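Local structure of proline iminopeptidase-related protein (Thermus thermophilus, 2YYS) at residues L134-L144 and R160-L170. The protein is of unknown function but belongs to the S33 peptidase family of alpha/beta hydrolases and may act on peptides. Sequence-based numbering, arbitrary orientation.
Sequences LAARLAEAAGL and REEPKALFDRL
Leu138 is the knob here: its CD2 drops into the hollow formed by Leu166, Phe167 and Leu170, 3.6 Å from Leu170 CD1 and almost straight above the Phe167 ring, a CH-pi contact only 6° off the normal. CG lies anti to the carbonyl carbon (chi1 -72°) and CD1 anti to CA; together these torsions put CD2 over the ring face and CD1 beside CZ. Leu134 CD2 meets the same ring at its edge. In return Leu166 CD2 fits against Ala141 and Ala142, 4.0 Å from Ala142 CB; the small alanine side chains probably leave room for it. The axes of 134-141 and 163-170 pass 9.8 Å apart at 102°. Beyond, a Schellman motif at Gly143 ends helix 131-141, and Leu144 CD2 leans on Arg160 CD (3.7 Å). Glu161 takes Arg169 end-on, OE1 to NH2 at 2.8 Å and OE2 to NH1, while a water links OE2 to Ala142 O. With an alanine here instead of Glu161, the Arg169 guanidinium would probably lose its mate and turn freely, and the water its second anchor. Trp206 and Leu154 also touch Leu138. In this helical cap between strands 119-125 and 221-226, apolar packing joins the helices, and polar contacts gather toward Arg160, Glu161 and Arg169.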
loop_
_atom_site.group_PDB
_atom_site.type_symbol
_atom_site.label_atom_id
_atom_site.label_comp_id
_atom_site.label_asym_id
_atom_site.label_seq_id
_atom_site.Cartn_x
_atom_site.Cartn_y
_atom_site.Cartn_z
ATOM N N LEU A 134 -5.248 9.899 -10.381
ATOM C CA LEU A 134 -5.973 8.631 -10.460
ATOM C C LEU A 134 -7.404 8.829 -10.929
ATOM O O LEU A 134 -7.931 8.017 -11.695
ATOM C CB LEU A 134 -5.951 7.914 -9.107
ATOM C CG LEU A 134 -6.619 6.538 -8.998
ATOM C CD1 LEU A 134 -6.146 5.581 -10.093
ATOM C CD2 LEU A 134 -6.365 5.925 -7.628
ATOM N N ALA A 135 -8.029 9.917 -10.479
ATOM C CA ALA A 135 -9.406 10.225 -10.866
ATOM C C ALA A 135 -9.485 10.557 -12.361
ATOM O O ALA A 135 -10.406 10.152 -13.047
ATOM C CB ALA A 135 -9.952 11.375 -10.024
ATOM N N ALA A 136 -8.512 11.304 -12.853
ATOM C CA ALA A 136 -8.382 11.556 -14.280
ATOM C C ALA A 136 -8.255 10.239 -15.051
ATOM O O ALA A 136 -8.870 10.088 -16.092
ATOM C CB ALA A 136 -7.181 12.461 -14.560
ATOM N N ARG A 137 -7.488 9.281 -14.521
ATOM C CA ARG A 137 -7.308 7.986 -15.188
ATOM C C ARG A 137 -8.583 7.150 -15.227
ATOM O O ARG A 137 -8.823 6.450 -16.202
ATOM C CB ARG A 137 -6.191 7.161 -14.548
ATOM C CG ARG A 137 -4.852 7.858 -14.478
ATOM C CD ARG A 137 -4.072 7.889 -15.768
ATOM N NE ARG A 137 -4.606 8.795 -16.778
ATOM C CZ ARG A 137 -4.591 10.125 -16.710
ATOM N NH1 ARG A 137 -4.115 10.751 -15.639
ATOM N NH2 ARG A 137 -5.069 10.836 -17.728
ATOM N N LEU A 138 -9.377 7.202 -14.161
ATOM C CA LEU A 138 -10.665 6.520 -14.116
ATOM C C LEU A 138 -11.622 7.117 -15.160
ATOM O O LEU A 138 -12.287 6.395 -15.903
ATOM C CB LEU A 138 -11.270 6.624 -12.711
ATOM C CG LEU A 138 -10.552 5.764 -11.668
ATOM C CD1 LEU A 138 -10.923 6.183 -10.272
ATOM C CD2 LEU A 138 -10.877 4.283 -11.870
ATOM N N ALA A 139 -11.659 8.442 -15.221
ATOM C CA ALA A 139 -12.527 9.139 -16.157
ATOM C C ALA A 139 -12.101 8.806 -17.587
ATOM O O ALA A 139 -12.932 8.542 -18.441
ATOM C CB ALA A 139 -12.467 10.637 -15.917
ATOM N N GLU A 140 -10.794 8.820 -17.815
ATOM C CA GLU A 140 -10.188 8.424 -19.087
ATOM C C GLU A 140 -10.534 6.985 -19.459
ATOM O O GLU A 140 -10.841 6.702 -20.607
ATOM C CB GLU A 140 -8.671 8.598 -18.986
ATOM C CG GLU A 140 -7.843 8.085 -20.148
ATOM C CD GLU A 140 -6.376 8.330 -19.912
ATOM O OE1 GLU A 140 -5.736 7.459 -19.270
ATOM O OE2 GLU A 140 -5.871 9.401 -20.337
ATOM N N ALA A 141 -10.505 6.085 -18.485
ATOM C CA ALA A 141 -10.825 4.685 -18.724
ATOM C C ALA A 141 -12.282 4.492 -19.098
ATOM O O ALA A 141 -12.618 3.528 -19.766
ATOM C CB ALA A 141 -10.480 3.836 -17.502
ATOM N N ALA A 142 -13.139 5.411 -18.651
ATOM C CA ALA A 142 -14.569 5.373 -18.950
ATOM C C ALA A 142 -14.927 6.108 -20.255
ATOM O O ALA A 142 -16.100 6.253 -20.568
ATOM C CB ALA A 142 -15.346 5.973 -17.787
ATOM N N GLY A 143 -13.924 6.593 -20.988
ATOM C CA GLY A 143 -14.136 7.274 -22.260
ATOM C C GLY A 143 -14.377 8.778 -22.189
ATOM O O GLY A 143 -14.842 9.371 -23.155
ATOM N N LEU A 144 -14.032 9.397 -21.060
ATOM C CA LEU A 144 -14.281 10.816 -20.821
ATOM C C LEU A 144 -13.001 11.622 -20.848
ATOM O O LEU A 144 -11.932 11.124 -20.503
ATOM C CB LEU A 144 -14.930 11.023 -19.451
ATOM C CG LEU A 144 -16.230 10.274 -19.197
ATOM C CD1 LEU A 144 -16.619 10.383 -17.739
ATOM C CD2 LEU A 144 -17.329 10.844 -20.103
ATOM N N ARG A 160 -20.979 6.129 -15.709
ATOM C CA ARG A 160 -20.840 5.314 -16.918
ATOM C C ARG A 160 -20.602 3.838 -16.611
ATOM O O ARG A 160 -21.156 2.967 -17.276
ATOM C CB ARG A 160 -19.717 5.868 -17.803
ATOM C CG ARG A 160 -20.061 7.222 -18.417
ATOM C CD ARG A 160 -19.172 7.647 -19.579
ATOM N NE ARG A 160 -19.837 7.526 -20.879
ATOM C CZ ARG A 160 -19.256 7.733 -22.067
ATOM N NH1 ARG A 160 -17.979 8.089 -22.159
ATOM N NH2 ARG A 160 -19.966 7.575 -23.181
ATOM N N GLU A 161 -19.777 3.563 -15.606
ATOM C CA GLU A 161 -19.433 2.191 -15.242
ATOM C C GLU A 161 -19.258 2.038 -13.744
ATOM O O GLU A 161 -18.933 2.994 -13.056
ATOM C CB GLU A 161 -18.138 1.770 -15.935
ATOM C CG GLU A 161 -18.162 1.925 -17.448
ATOM C CD GLU A 161 -17.025 1.193 -18.118
ATOM O OE1 GLU A 161 -16.891 -0.022 -17.875
ATOM O OE2 GLU A 161 -16.264 1.830 -18.879
ATOM N N GLU A 162 -19.471 0.821 -13.249
ATOM C CA GLU A 162 -19.222 0.490 -11.847
ATOM C C GLU A 162 -17.729 0.636 -11.499
ATOM O O GLU A 162 -16.872 0.386 -12.345
ATOM C CB GLU A 162 -19.693 -0.944 -11.548
ATOM C CG GLU A 162 -21.211 -1.112 -11.447
ATOM C CD GLU A 162 -21.797 -0.352 -10.265
ATOM O OE1 GLU A 162 -21.353 -0.594 -9.114
ATOM O OE2 GLU A 162 -22.687 0.496 -10.483
ATOM N N PRO A 163 -17.416 1.035 -10.267
ATOM C CA PRO A 163 -16.012 1.168 -9.846
ATOM C C PRO A 163 -15.196 -0.106 -10.050
ATOM O O PRO A 163 -14.079 -0.017 -10.541
ATOM C CB PRO A 163 -16.096 1.547 -8.355
ATOM C CG PRO A 163 -17.536 1.409 -7.943
ATOM C CD PRO A 163 -18.360 1.411 -9.197
ATOM N N LYS A 164 -15.746 -1.267 -9.710
ATOM C CA LYS A 164 -15.005 -2.522 -9.875
ATOM C C LYS A 164 -14.556 -2.729 -11.327
ATOM O O LYS A 164 -13.418 -3.115 -11.569
ATOM C CB LYS A 164 -15.823 -3.724 -9.409
ATOM C CG LYS A 164 -15.085 -5.064 -9.539
ATOM C CD LYS A 164 -15.950 -6.242 -9.074
ATOM C CE LYS A 164 -15.153 -7.558 -9.050
ATOM N NZ LYS A 164 -14.690 -8.008 -10.401
ATOM N N ALA A 165 -15.451 -2.475 -12.281
ATOM C CA ALA A 165 -15.114 -2.616 -13.694
ATOM C C ALA A 165 -13.972 -1.678 -14.116
ATOM O O ALA A 165 -13.086 -2.072 -14.870
ATOM C CB ALA A 165 -16.358 -2.386 -14.572
ATOM N N LEU A 166 -13.988 -0.439 -13.632
ATOM C CA LEU A 166 -12.948 0.515 -13.995
ATOM C C LEU A 166 -11.622 0.166 -13.329
ATOM O O LEU A 166 -10.591 0.140 -13.982
ATOM C CB LEU A 166 -13.359 1.935 -13.628
ATOM C CG LEU A 166 -14.518 2.533 -14.420
ATOM C CD1 LEU A 166 -14.893 3.883 -13.824
ATOM C CD2 LEU A 166 -14.195 2.689 -15.888
ATOM N N PHE A 167 -11.645 -0.091 -12.027
ATOM C CA PHE A 167 -10.413 -0.440 -11.316
ATOM C C PHE A 167 -9.827 -1.753 -11.845
ATOM O O PHE A 167 -8.617 -1.882 -11.933
ATOM C CB PHE A 167 -10.627 -0.497 -9.791
ATOM C CG PHE A 167 -10.532 0.851 -9.105
ATOM C CD1 PHE A 167 -9.307 1.498 -8.968
ATOM C CD2 PHE A 167 -11.666 1.472 -8.603
ATOM C CE1 PHE A 167 -9.221 2.742 -8.341
ATOM C CE2 PHE A 167 -11.584 2.712 -7.975
ATOM C CZ PHE A 167 -10.365 3.346 -7.843
ATOM N N ASP A 168 -10.679 -2.704 -12.234
ATOM C CA ASP A 168 -10.210 -3.997 -12.750
ATOM C C ASP A 168 -9.395 -3.793 -14.042
ATOM O O ASP A 168 -8.362 -4.432 -14.253
ATOM C CB ASP A 168 -11.386 -4.947 -13.056
ATOM C CG ASP A 168 -11.914 -5.704 -11.816
ATOM O OD1 ASP A 168 -11.361 -5.575 -10.696
ATOM O OD2 ASP A 168 -12.909 -6.471 -11.898
ATOM N N ARG A 169 -9.871 -2.886 -14.890
ATOM C CA ARG A 169 -9.189 -2.561 -16.145
ATOM C C ARG A 169 -7.813 -1.934 -15.897
ATOM O O ARG A 169 -6.817 -2.306 -16.531
ATOM C CB ARG A 169 -10.055 -1.615 -16.976
ATOM C CG ARG A 169 -9.931 -1.802 -18.458
ATOM C CD ARG A 169 -10.978 -1.017 -19.269
ATOM N NE ARG A 169 -12.307 -1.516 -18.954
ATOM C CZ ARG A 169 -13.401 -0.780 -18.800
ATOM N NH1 ARG A 169 -13.398 0.543 -18.948
ATOM N NH2 ARG A 169 -14.527 -1.397 -18.500
ATOM N N LEU A 170 -7.764 -0.984 -14.971
ATOM C CA LEU A 170 -6.507 -0.344 -14.593
ATOM C C LEU A 170 -5.549 -1.336 -13.927
ATOM O O LEU A 170 -4.354 -1.337 -14.199
ATOM C CB LEU A 170 -6.775 0.843 -13.661
ATOM C CG LEU A 170 -7.640 1.959 -14.241
ATOM C CD1 LEU A 170 -7.738 3.099 -13.248
ATOM C CD2 LEU A 170 -7.101 2.478 -15.573
HETATM O O HOH W 1 -17.511 4.014 -20.015
#